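Local coordinates for protein YohF (Salmonella typhimurium, PDB 6WON) that probably acts as an acetoin dehydrogenase, an oxidoreductase of the short-chain dehydrogenase/reductase family, at residues S64-G69 and I109-V114; H75-L80 and A121-R126; T94-A97 and M101-T104; H127-G132 and L171-H176; E145-P150 and G244-N249. One frame throughout, in Å; residues are numbered along the deposited sequence.

Contact 1: residues S64-G69 and I109-V114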
# COMPACT_ATOMS: atom_id res chain seq x y z
N SER B 64 -20.50 -0.07 24.46
CA SER B 64 -20.22 -1.44 24.88
C SER B 64 -21.40 -2.37 24.62
O SER B 64 -21.20 -3.58 24.45
CB SER B 64 -19.83 -1.45 26.36
OG SER B 64 -20.96 -1.63 27.21
N GLN B 65 -22.62 -1.84 24.57
CA GLN B 65 -23.81 -2.64 24.28
C GLN B 65 -24.48 -2.08 23.02
O GLN B 65 -25.10 -1.01 23.06
CB GLN B 65 -24.77 -2.66 25.46
CG GLN B 65 -24.11 -3.17 26.73
CD GLN B 65 -25.01 -4.11 27.50
OE1 GLN B 65 -25.24 -5.25 27.07
NE2 GLN B 65 -25.53 -3.66 28.64
N LEU B 66 -24.34 -2.80 21.91
CA LEU B 66 -24.82 -2.37 20.61
C LEU B 66 -25.96 -3.27 20.15
O LEU B 66 -26.05 -4.43 20.57
CB LEU B 66 -23.68 -2.41 19.59
CG LEU B 66 -22.44 -1.58 19.92
CD1 LEU B 66 -21.40 -1.69 18.80
CD2 LEU B 66 -22.79 -0.11 20.17
N PRO B 67 -26.86 -2.78 19.29
CA PRO B 67 -26.84 -1.46 18.64
C PRO B 67 -27.38 -0.31 19.50
O PRO B 67 -27.24 0.84 19.10
CB PRO B 67 -27.74 -1.67 17.43
CG PRO B 67 -28.77 -2.63 17.93
CD PRO B 67 -28.06 -3.55 18.89
N GLU B 68 -27.94 -0.61 20.67
CA GLU B 68 -28.72 0.39 21.41
C GLU B 68 -27.86 1.57 21.86
O GLU B 68 -28.31 2.71 21.80
CB GLU B 68 -29.41 -0.25 22.61
CG GLU B 68 -30.57 -1.14 22.24
CD GLU B 68 -30.14 -2.51 21.76
OE1 GLU B 68 -28.93 -2.85 21.89
OE2 GLU B 68 -31.02 -3.26 21.26
N GLY B 69 -26.63 1.31 22.30
CA GLY B 69 -25.80 2.38 22.83
C GLY B 69 -25.54 3.49 21.83
O GLY B 69 -25.30 4.64 22.23
N ILE B 109 -13.14 -5.84 21.51
CA ILE B 109 -12.32 -4.87 20.79
C ILE B 109 -12.98 -4.47 19.47
O ILE B 109 -13.03 -3.28 19.12
CB ILE B 109 -10.90 -5.44 20.58
CG1 ILE B 109 -10.17 -5.48 21.92
CG2 ILE B 109 -10.14 -4.61 19.56
CD1 ILE B 109 -9.18 -6.64 22.07
N PHE B 110 -13.54 -5.44 18.74
CA PHE B 110 -14.24 -5.08 17.50
C PHE B 110 -15.47 -4.22 17.80
O PHE B 110 -15.79 -3.30 17.03
CB PHE B 110 -14.63 -6.33 16.72
CG PHE B 110 -13.56 -6.77 15.75
CD1 PHE B 110 -12.44 -7.45 16.20
CD2 PHE B 110 -13.67 -6.48 14.40
CE1 PHE B 110 -11.44 -7.84 15.31
CE2 PHE B 110 -12.68 -6.88 13.50
CZ PHE B 110 -11.57 -7.56 13.96
N THR B 111 -16.15 -4.50 18.92
CA THR B 111 -17.33 -3.72 19.30
C THR B 111 -17.00 -2.24 19.42
O THR B 111 -17.67 -1.39 18.81
CB THR B 111 -17.90 -4.28 20.60
OG1 THR B 111 -18.39 -5.60 20.36
CG2 THR B 111 -19.07 -3.40 21.14
N VAL B 112 -15.95 -1.91 20.17
CA VAL B 112 -15.62 -0.51 20.42
C VAL B 112 -14.85 0.13 19.26
O VAL B 112 -14.95 1.35 19.04
CB VAL B 112 -14.83 -0.36 21.74
CG1 VAL B 112 -15.70 -0.76 22.93
CG2 VAL B 112 -13.57 -1.19 21.70
N ASP B 113 -14.09 -0.66 18.50
CA ASP B 113 -13.16 -0.06 17.54
C ASP B 113 -13.66 -0.07 16.10
O ASP B 113 -13.05 0.62 15.27
CB ASP B 113 -11.80 -0.75 17.62
CG ASP B 113 -11.07 -0.43 18.91
OD1 ASP B 113 -11.49 0.51 19.61
OD2 ASP B 113 -10.10 -1.13 19.24
N VAL B 114 -14.71 -0.81 15.76
CA VAL B 114 -15.24 -0.67 14.41
C VAL B 114 -16.76 -0.81 14.35
O VAL B 114 -17.40 -0.13 13.54
CB VAL B 114 -14.55 -1.64 13.43
CG1 VAL B 114 -14.95 -3.09 13.68
CG2 VAL B 114 -14.83 -1.22 11.97

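Contact 2: residues H75-L80 and A121-R126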
# COMPACT_ATOMS: atom_id res chain seq x y z
N HIS B 75 -29.77 11.13 19.57
CA HIS B 75 -30.29 12.12 20.51
C HIS B 75 -29.49 13.41 20.45
O HIS B 75 -30.06 14.51 20.52
CB HIS B 75 -30.29 11.56 21.93
CG HIS B 75 -31.10 10.31 22.09
ND1 HIS B 75 -32.43 10.24 21.74
CD2 HIS B 75 -30.77 9.09 22.56
CE1 HIS B 75 -32.88 9.03 21.99
NE2 HIS B 75 -31.89 8.30 22.48
N LEU B 76 -28.16 13.30 20.35
CA LEU B 76 -27.32 14.49 20.24
C LEU B 76 -27.65 15.27 18.97
O LEU B 76 -27.83 16.49 19.00
CB LEU B 76 -25.84 14.07 20.26
CG LEU B 76 -24.78 15.17 20.37
CD1 LEU B 76 -25.06 16.10 21.54
CD2 LEU B 76 -23.38 14.53 20.51
N ILE B 77 -27.74 14.57 17.83
CA ILE B 77 -28.14 15.21 16.58
C ILE B 77 -29.45 15.97 16.77
O ILE B 77 -29.57 17.14 16.38
CB ILE B 77 -28.26 14.17 15.46
CG1 ILE B 77 -26.91 13.51 15.18
CG2 ILE B 77 -28.81 14.81 14.19
CD1 ILE B 77 -26.98 12.33 14.23
N GLN B 78 -30.44 15.33 17.39
CA GLN B 78 -31.73 15.99 17.61
C GLN B 78 -31.57 17.27 18.42
O GLN B 78 -32.21 18.28 18.13
CB GLN B 78 -32.71 15.04 18.29
CG GLN B 78 -33.16 13.88 17.42
CD GLN B 78 -33.88 14.32 16.16
OE1 GLN B 78 -34.71 15.23 16.19
NE2 GLN B 78 -33.57 13.67 15.04
N ARG B 79 -30.71 17.24 19.45
CA ARG B 79 -30.51 18.44 20.25
C ARG B 79 -29.85 19.54 19.44
O ARG B 79 -30.23 20.71 19.53
CB ARG B 79 -29.70 18.10 21.50
CG ARG B 79 -30.55 17.56 22.64
CD ARG B 79 -29.73 16.73 23.60
NE ARG B 79 -28.66 17.51 24.21
CZ ARG B 79 -27.73 17.00 25.00
NH1 ARG B 79 -27.73 15.71 25.28
NH2 ARG B 79 -26.79 17.79 25.52
N LEU B 80 -28.88 19.18 18.60
CA LEU B 80 -28.20 20.19 17.81
C LEU B 80 -28.99 20.59 16.57
O LEU B 80 -28.74 21.67 16.02
CB LEU B 80 -26.81 19.68 17.42
CG LEU B 80 -25.88 19.54 18.63
CD1 LEU B 80 -24.77 18.53 18.38
CD2 LEU B 80 -25.31 20.91 19.02
N ALA B 121 -21.69 6.12 12.16
CA ALA B 121 -21.60 6.61 10.79
C ALA B 121 -22.93 6.50 10.06
O ALA B 121 -23.33 7.43 9.34
CB ALA B 121 -20.51 5.84 10.04
N GLN B 122 -23.64 5.38 10.23
CA GLN B 122 -24.95 5.21 9.59
C GLN B 122 -25.90 6.32 10.01
O GLN B 122 -26.56 6.96 9.18
CB GLN B 122 -25.56 3.86 9.97
CG GLN B 122 -25.11 2.67 9.17
CD GLN B 122 -25.90 1.42 9.54
OE1 GLN B 122 -26.04 1.10 10.73
NE2 GLN B 122 -26.43 0.72 8.54
N ILE B 123 -25.99 6.55 11.32
CA ILE B 123 -26.93 7.53 11.85
C ILE B 123 -26.61 8.91 11.32
O ILE B 123 -27.50 9.64 10.87
CB ILE B 123 -26.92 7.48 13.38
CG1 ILE B 123 -27.57 6.18 13.86
CG2 ILE B 123 -27.62 8.72 13.95
CD1 ILE B 123 -27.30 5.86 15.31
N ALA B 124 -25.32 9.29 11.34
CA ALA B 124 -24.96 10.62 10.86
C ALA B 124 -25.21 10.74 9.36
O ALA B 124 -25.71 11.77 8.89
CB ALA B 124 -23.49 10.93 11.19
N ALA B 125 -24.90 9.69 8.60
CA ALA B 125 -25.06 9.73 7.15
C ALA B 125 -26.53 9.84 6.76
O ALA B 125 -26.88 10.57 5.81
CB ALA B 125 -24.42 8.50 6.52
N ARG B 126 -27.42 9.16 7.50
CA ARG B 126 -28.85 9.31 7.24
C ARG B 126 -29.30 10.76 7.37
O ARG B 126 -30.11 11.24 6.58
CB ARG B 126 -29.66 8.42 8.19
CG ARG B 126 -29.76 6.96 7.77
CD ARG B 126 -30.13 6.06 8.95
NE ARG B 126 -29.83 4.65 8.70
CZ ARG B 126 -29.64 3.73 9.64
NH1 ARG B 126 -29.71 4.05 10.93
NH2 ARG B 126 -29.37 2.47 9.29

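Contact 3: residues T94-A97 and M101-T104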
# COMPACT_ATOMS: atom_id res chain seq x y z
N THR B 94 -6.11 -1.91 23.16
CA THR B 94 -6.06 -3.10 24.01
C THR B 94 -5.07 -4.13 23.46
O THR B 94 -4.97 -4.32 22.24
CB THR B 94 -7.46 -3.76 24.18
OG1 THR B 94 -8.37 -2.81 24.73
CG2 THR B 94 -7.40 -4.91 25.17
N LYS B 95 -4.34 -4.76 24.37
CA LYS B 95 -3.31 -5.73 24.03
C LYS B 95 -3.68 -7.09 24.59
O LYS B 95 -4.28 -7.20 25.66
CB LYS B 95 -1.93 -5.31 24.57
CG LYS B 95 -1.25 -4.29 23.68
CD LYS B 95 0.20 -4.05 24.06
CE LYS B 95 0.80 -2.95 23.18
NZ LYS B 95 2.21 -2.63 23.53
N SER B 96 -3.27 -8.13 23.85
CA SER B 96 -3.59 -9.52 24.15
C SER B 96 -2.88 -10.43 23.15
O SER B 96 -3.06 -10.26 21.94
CB SER B 96 -5.11 -9.73 24.09
OG SER B 96 -5.51 -10.85 24.86
N ALA B 97 -2.08 -11.37 23.63
CA ALA B 97 -1.36 -12.25 22.72
C ALA B 97 -2.34 -13.05 21.87
O ALA B 97 -3.35 -13.55 22.36
CB ALA B 97 -0.45 -13.20 23.50
N MET B 101 -5.86 -15.18 23.13
CA MET B 101 -6.91 -14.18 23.30
C MET B 101 -8.28 -14.84 23.42
O MET B 101 -8.69 -15.57 22.50
CB MET B 101 -6.88 -13.21 22.13
CG MET B 101 -7.82 -12.03 22.32
SD MET B 101 -7.81 -10.86 20.95
CE MET B 101 -6.58 -11.59 19.87
N PRO B 102 -9.03 -14.60 24.50
CA PRO B 102 -10.42 -15.10 24.57
C PRO B 102 -11.28 -14.50 23.47
O PRO B 102 -11.12 -13.35 23.07
CB PRO B 102 -10.90 -14.62 25.95
CG PRO B 102 -9.67 -14.32 26.73
CD PRO B 102 -8.60 -13.93 25.73
N PHE B 103 -12.23 -15.31 22.98
CA PHE B 103 -13.18 -14.79 21.99
C PHE B 103 -13.91 -13.55 22.50
O PHE B 103 -14.17 -12.62 21.73
CB PHE B 103 -14.17 -15.88 21.60
CG PHE B 103 -15.05 -15.51 20.43
CD1 PHE B 103 -14.49 -15.19 19.20
CD2 PHE B 103 -16.43 -15.50 20.56
CE1 PHE B 103 -15.29 -14.86 18.12
CE2 PHE B 103 -17.25 -15.17 19.48
CZ PHE B 103 -16.68 -14.84 18.26
N THR B 104 -14.22 -13.51 23.80
CA THR B 104 -14.96 -12.35 24.33
C THR B 104 -14.15 -11.07 24.16
O THR B 104 -14.70 -10.01 23.85
CB THR B 104 -15.34 -12.58 25.80
OG1 THR B 104 -16.08 -11.45 26.29
CG2 THR B 104 -14.11 -12.77 26.69

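Contact 4: residues H127-G132 and L171-H176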
# COMPACT_ATOMS: atom_id res chain seq x y z
N HIS B 127 -28.79 11.47 8.38
CA HIS B 127 -29.18 12.87 8.54
C HIS B 127 -28.58 13.73 7.44
O HIS B 127 -29.24 14.64 6.94
CB HIS B 127 -28.76 13.39 9.92
CG HIS B 127 -29.67 12.94 11.02
ND1 HIS B 127 -30.74 13.71 11.46
CD2 HIS B 127 -29.69 11.81 11.76
CE1 HIS B 127 -31.37 13.06 12.42
NE2 HIS B 127 -30.76 11.91 12.63
N MET B 128 -27.33 13.45 7.06
CA MET B 128 -26.68 14.23 6.01
C MET B 128 -27.41 14.09 4.69
O MET B 128 -27.55 15.06 3.94
CB MET B 128 -25.22 13.79 5.85
CG MET B 128 -24.33 14.16 7.03
SD MET B 128 -22.76 13.32 6.88
CE MET B 128 -21.90 13.93 8.34
N ILE B 129 -27.87 12.87 4.38
CA ILE B 129 -28.61 12.65 3.14
C ILE B 129 -29.92 13.42 3.18
O ILE B 129 -30.25 14.16 2.24
CB ILE B 129 -28.85 11.15 2.93
CG1 ILE B 129 -27.52 10.46 2.61
CG2 ILE B 129 -29.89 10.95 1.83
CD1 ILE B 129 -27.57 8.95 2.79
N LYS B 130 -30.68 13.26 4.27
CA LYS B 130 -31.94 13.97 4.43
C LYS B 130 -31.75 15.49 4.36
O LYS B 130 -32.54 16.19 3.72
CB LYS B 130 -32.60 13.57 5.75
CG LYS B 130 -34.07 13.92 5.80
CD LYS B 130 -34.66 13.82 7.20
CE LYS B 130 -35.98 14.59 7.28
NZ LYS B 130 -36.05 15.47 8.48
N GLN B 131 -30.71 16.01 5.01
CA GLN B 131 -30.45 17.45 4.97
C GLN B 131 -30.16 17.93 3.55
O GLN B 131 -30.45 19.08 3.21
CB GLN B 131 -29.27 17.81 5.88
CG GLN B 131 -29.58 17.79 7.36
CD GLN B 131 -28.37 17.41 8.19
OE1 GLN B 131 -28.50 16.97 9.33
NE2 GLN B 131 -27.17 17.58 7.61
N GLY B 132 -29.56 17.07 2.72
CA GLY B 132 -29.32 17.41 1.33
C GLY B 132 -28.22 18.41 1.08
O GLY B 132 -28.13 18.96 -0.02
N LEU B 171 -17.11 5.57 -1.29
CA LEU B 171 -17.69 5.25 -2.59
C LEU B 171 -19.21 5.33 -2.56
O LEU B 171 -19.82 5.87 -3.49
CB LEU B 171 -17.23 3.86 -3.02
CG LEU B 171 -16.91 3.64 -4.49
CD1 LEU B 171 -15.93 4.68 -5.01
CD2 LEU B 171 -16.36 2.22 -4.67
N GLU B 172 -19.85 4.80 -1.50
CA GLU B 172 -21.31 4.72 -1.46
C GLU B 172 -21.98 6.04 -1.11
O GLU B 172 -23.16 6.22 -1.45
CB GLU B 172 -21.77 3.65 -0.45
CG GLU B 172 -21.82 2.24 -1.04
CD GLU B 172 -22.52 1.20 -0.15
OE1 GLU B 172 -23.72 1.34 0.18
OE2 GLU B 172 -21.84 0.23 0.23
N LEU B 173 -21.29 6.96 -0.44
CA LEU B 173 -21.91 8.22 -0.05
C LEU B 173 -21.51 9.39 -0.93
O LEU B 173 -22.00 10.50 -0.71
CB LEU B 173 -21.58 8.53 1.42
CG LEU B 173 -22.00 7.45 2.42
CD1 LEU B 173 -21.49 7.77 3.82
CD2 LEU B 173 -23.52 7.27 2.43
N ILE B 174 -20.66 9.18 -1.94
CA ILE B 174 -20.19 10.30 -2.75
C ILE B 174 -21.36 10.98 -3.47
O ILE B 174 -21.37 12.21 -3.62
CB ILE B 174 -19.08 9.85 -3.73
CG1 ILE B 174 -18.35 11.06 -4.32
CG2 ILE B 174 -19.62 8.97 -4.85
CD1 ILE B 174 -17.71 11.95 -3.27
N GLU B 175 -22.38 10.22 -3.86
CA GLU B 175 -23.50 10.82 -4.58
C GLU B 175 -24.26 11.82 -3.72
O GLU B 175 -24.92 12.70 -4.28
CB GLU B 175 -24.45 9.73 -5.09
CG GLU B 175 -25.32 9.10 -4.00
CD GLU B 175 -26.52 8.33 -4.55
OE1 GLU B 175 -26.44 7.09 -4.63
OE2 GLU B 175 -27.54 8.98 -4.90
N HIS B 176 -24.17 11.73 -2.40
CA HIS B 176 -24.79 12.70 -1.50
C HIS B 176 -23.82 13.80 -1.09
O HIS B 176 -24.11 14.54 -0.14
CB HIS B 176 -25.34 11.99 -0.26
CG HIS B 176 -26.16 10.78 -0.57
ND1 HIS B 176 -27.37 10.84 -1.23
CD2 HIS B 176 -25.94 9.46 -0.32
CE1 HIS B 176 -27.86 9.62 -1.37
NE2 HIS B 176 -27.02 8.77 -0.82
O HOH W 1 -26.50 15.55 0.82

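Contact 5: residues E145-P150 and G244-N249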
# COMPACT_ATOMS: atom_id res chain seq x y z
N GLU B 145 -3.98 0.62 11.16
CA GLU B 145 -4.79 0.30 9.98
C GLU B 145 -3.94 -0.29 8.85
O GLU B 145 -4.49 -0.90 7.93
CB GLU B 145 -5.49 1.58 9.48
CG GLU B 145 -6.34 1.44 8.21
CD GLU B 145 -6.71 2.77 7.57
OE1 GLU B 145 -6.73 3.81 8.27
OE2 GLU B 145 -7.00 2.77 6.36
N HIS B 146 -2.61 -0.14 8.93
CA HIS B 146 -1.70 -0.47 7.84
C HIS B 146 -0.60 -1.46 8.22
O HIS B 146 -0.16 -2.23 7.36
CB HIS B 146 -1.05 0.81 7.28
CG HIS B 146 -2.04 1.85 6.87
ND1 HIS B 146 -2.82 1.72 5.74
CD2 HIS B 146 -2.42 3.01 7.46
CE1 HIS B 146 -3.63 2.76 5.65
NE2 HIS B 146 -3.41 3.56 6.68
N THR B 147 -0.15 -1.45 9.48
CA THR B 147 0.98 -2.27 9.89
C THR B 147 0.66 -2.80 11.29
O THR B 147 -0.06 -2.13 12.04
CB THR B 147 2.29 -1.44 9.88
OG1 THR B 147 3.42 -2.26 10.26
CG2 THR B 147 2.19 -0.23 10.83
N PRO B 148 1.09 -4.01 11.62
CA PRO B 148 0.59 -4.65 12.85
C PRO B 148 1.21 -4.04 14.10
O PRO B 148 2.33 -3.54 14.09
CB PRO B 148 1.01 -6.11 12.69
CG PRO B 148 2.26 -6.04 11.82
CD PRO B 148 1.99 -4.90 10.86
N LEU B 149 0.44 -4.07 15.19
CA LEU B 149 0.96 -3.73 16.50
C LEU B 149 1.17 -5.02 17.28
O LEU B 149 0.18 -5.73 17.55
CB LEU B 149 -0.01 -2.82 17.25
CG LEU B 149 0.29 -2.48 18.72
CD1 LEU B 149 1.62 -1.73 18.88
CD2 LEU B 149 -0.84 -1.64 19.31
N PRO B 150 2.40 -5.38 17.63
CA PRO B 150 2.62 -6.66 18.32
C PRO B 150 1.81 -6.75 19.60
O PRO B 150 1.62 -5.76 20.31
CB PRO B 150 4.14 -6.67 18.59
CG PRO B 150 4.64 -5.30 18.25
CD PRO B 150 3.65 -4.68 17.31
N GLY B 244 6.77 9.88 10.90
CA GLY B 244 7.62 8.96 10.18
C GLY B 244 7.55 7.52 10.63
O GLY B 244 8.38 6.71 10.19
N PHE B 245 6.60 7.19 11.50
CA PHE B 245 6.44 5.82 12.00
C PHE B 245 6.51 4.79 10.87
O PHE B 245 7.23 3.79 10.97
CB PHE B 245 5.11 5.71 12.76
CG PHE B 245 4.88 4.38 13.44
CD1 PHE B 245 4.34 3.30 12.74
CD2 PHE B 245 5.13 4.23 14.80
CE1 PHE B 245 4.09 2.08 13.38
CE2 PHE B 245 4.88 3.01 15.45
CZ PHE B 245 4.36 1.95 14.74
N MET B 246 5.77 5.02 9.78
CA MET B 246 5.71 4.06 8.68
C MET B 246 7.04 3.96 7.92
O MET B 246 7.24 2.98 7.19
CB MET B 246 4.62 4.45 7.68
CG MET B 246 3.18 4.46 8.21
SD MET B 246 2.64 2.90 8.95
CE MET B 246 2.43 1.81 7.54
N LEU B 247 7.93 4.94 8.06
CA LEU B 247 9.23 4.85 7.40
C LEU B 247 10.20 3.91 8.10
O LEU B 247 11.21 3.51 7.49
CB LEU B 247 9.86 6.24 7.32
CG LEU B 247 8.99 7.31 6.66
CD1 LEU B 247 9.56 8.70 6.89
CD2 LEU B 247 8.85 7.02 5.18
N ALA B 248 9.95 3.57 9.36
CA ALA B 248 10.94 2.86 10.18
C ALA B 248 10.78 1.35 10.01
O ALA B 248 9.76 0.78 10.41
CB ALA B 248 10.80 3.28 11.64
N ASN B 249 11.79 0.71 9.44
CA ASN B 249 11.80 -0.72 9.18
C ASN B 249 13.03 -1.30 9.88
O ASN B 249 13.74 -0.56 10.57
CB ASN B 249 11.78 -0.97 7.66
CG ASN B 249 12.85 -0.18 6.93
OD1 ASN B 249 14.05 -0.32 7.21
ND2 ASN B 249 12.43 0.65 5.97

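Contact 1: residues S64-G69 and I109-V114
Leu66 and Thr111 meet flank to flank, their side chains sliding past one another in opposite directions. The branch that touches on the leucine is CD1, which lies 3.7 Å from Thr111 CG2, with its CG at 4.0 Å from the same methyl. Leu66 CD1 also lies 3.7 Å from the backbone O of Thr111, so one leucine methyl touches both the side-chain methyl and the backbone carbonyl. Thr111 is turned to make this possible: with chi1 at -66° its CG2 stands opposite the backbone N and faces the loop, while OG1 sits beside that N and is hydrogen-bonded to O of Arg107 one helical turn earlier. Threonine suits the place because its two branches serve two needs, an oxygen for its own helix and a methyl for the neighbour. The methyl also rests 3.9 Å from O of Ser64, a residue that is poorly ordered. In the Rossmann fold of this family, residues 64-69 belong to the loop between strand 56-60 and helix 71-80, and residues 109-114 to the long helix 103-131 that packs against a neighbouring subunit. After Leu66 a cis peptide to Pro67 turns the chain, and Gly69 N closes onto Gln65 O at 2.9 Å as a short 3-10 segment begins. Leu66 reaches further along helix 103-131 to Asp115 and Leu119, and Phe103 of the second subunit packs on it.

Contact 2: residues H75-L80 and A121-R126
Ile77 reaches across to Ile123 with the very end of its longer branch: CD1 lies 3.7 Å from Ile123 CG2. Its chain is stretched out to get there, CG1 standing opposite the carbonyl carbon and CD1 continuing nearly straight (chi2 172°). On the partner helix it is the short branch that does the touching. Ile123 holds CG2 opposite its backbone N (chi1 -70°), which turns this methyl to Ile77, while CG1 stands opposite the carbonyl carbon; the residue as a whole also packs on Gln71, Ile73 and Glu74 of helix 71-80. The two side chains cross obliquely, meeting methyl to methyl. Beside them Ala124, with no more than one methyl, lets the same Ile77 CD1 come within 4.3 Å of its CA, and the CA atoms of Ile77 and Ala124 are 8.0 Å apart. Ile77 also packs on Ile8 of strand 6-9, so the helix pair lies against the central parallel sheet of the Rossmann fold, while Gln122 and Arg126 bond to the second subunit. With buried hydrocarbon on both sides and no hydrogen bond between the segments, the contact depends on shape and the exclusion of water.

Contact 3: residues T94-A97 and M101-T104
Met101 comes up beside Ser96 with the middle of its side chain, CG lying 3.6 Å from Ser96 OG and CB 3.9 Å from the same oxygen. The methionine leaves the backbone fully stretched, CG opposite its N and SD opposite CA (chi2 180°), before it bends at its last torsion. The methylenes thus lie against the serine, and the same CB is 3.6 Å from the carbonyl O of Ala97. Met101 also packs on Trp106 and, on helix 153-173, on Ser153 and Ala154, while Phe118 of the second subunit packs on it as well. A long, flexible, apolar residue fits such a mixed environment. The carbonyl O of Met101 accepts a hydrogen bond from NE2 of Gln122 of that subunit. Ser96, small enough to sit close to the methionine, directs OG away from the backbone N to a hydrogen bond with Gln105 OE1, so its polar end is tied to the first turn of the helix that follows; its backbone is bonded to Gln151.

Pro102 comes next, its CD 4.4 Å from Ser96 OG. It occupies the N-cap position, where a ring in place of an N-H costs the helix nothing, since the cap's own N-H is not part of the helical bonding. Phe103 then enters the helix and packs on Leu119 of the second subunit. The arrangement belongs to the short-chain dehydrogenase fold: the family's Asn-Asn-Ala-Gly sequence begins at the last residue of strand 85-88 and runs into this loop, which leads into the long interface helix.

Contact 4: residues H127-G132 and L171-H176
Ile129 and His176 bring two parts of the backbone to within 6.0 Å, CA to CA, where helix 103-131 is finishing near the C-terminal part of helix 153-173. Ile129 lies over one face of the imidazole. Its CG1 makes a CH-pi contact, 3.6 Å from the centroid of the His176 ring and 18° off the normal, displaced toward the rim. The two branches of the isoleucine divide the ring between them: CD1 lies 3.5 Å from His176 CD2, and CG2 lies above and just beyond the ND1-CE1 rim, 4.0 Å from His176 CE1. A beta-branched residue is well matched to a flat partner, since it spreads methyls and a methylene across it. The ring's opposite face is covered by its own neighbour Glu175, whose CG stands 3.6 Å above the plane, so the imidazole is sandwiched between two aliphatic groups, which should limit its rotation. Leu173 adds a looser apolar touch to Ile129 CD1.

A water bridges the backbones, firmly on one side and weakly on the other. It donates to His176 O at 2.8 Å and, weakly, to Met128 O at 3.3 Å. Met128 O also takes the N-H of Gly132, the residue that ends the helix with a positive phi (74°), an easy conformation for a residue lacking CB.

Ile178 at the start of strand 178-185 touches Met128, Ile129 and Leu173, and so underlies both segments in this part of the Rossmann fold. Across the subunit boundary Ile99 of the second subunit packs on Ile129, and Phe98 N of that chain bonds to Glu172 OE1.

Contact 5: residues E145-P150 and G244-N249
ND2 of Asn249 is gripped by two acceptors of the fourth subunit, OG1 of Thr147 and O of Pro148, and this chain's own Thr147, whose methyl packs on Phe245 and Met246, in turn accepts at OG1 from Asn249 ND2 of that subunit. The exchange takes place in a Rossmann-type short-chain dehydrogenase, where the loop after strand 135-140 meets the C-terminal segment that follows the last strand, 238-241. Within the chain the two segments meet through apolar atoms. Thr147 carries OG1 opposite its backbone N (chi1 -178°), which sends the hydroxyl to the other subunit and sets CG2 between N and the carbonyl carbon, facing residues 244-249. Threonine thus serves both an interface bond and a packing contact. Its methyl meets Met246 tip to tip, CG2 to SD at 3.7 Å, and also lies in the plane of the Phe245 ring, at the edge, 3.9 Å from CE1. Met246 curls at chi2 and chi3 (-56° and -72°), bends open to an unbranched chain, which bring SD and CE to the loop. A short 3-10 turn presents both residues, begun by Leu247 N bonding to Gly244 O at 2.8 Å. His146 sits beside Thr147, its NE2 hydrogen-bonded to Ser238 OG of that strand. With the ring engaged there, it is the methylene that meets the methionine: His146 CB lies 3.6 Å from Met246 CE.

Four of the five contacts use helix 103-131, in the order 3, 1, 2 and 4 from its N-terminal end, so this helix joins parts of the Rossmann fold along its whole length. Contacts 3 and 4, at its two ends, have centres about 37 Å apart; contacts 2 and 4 touch, as do 1 and 3. Contact 5 lies off this helix, between the loop after strand 135-140 and the C-terminal segment, and touches contact 3. Along the chain contacts 1 and 2 cross, contact 3 is nested inside both, and contact 4 follows and crosses contact 5. All five border the second subunit; contacts 4 and 5 also reach the third, and contact 5 the fourth, tying the fold to the tetramer.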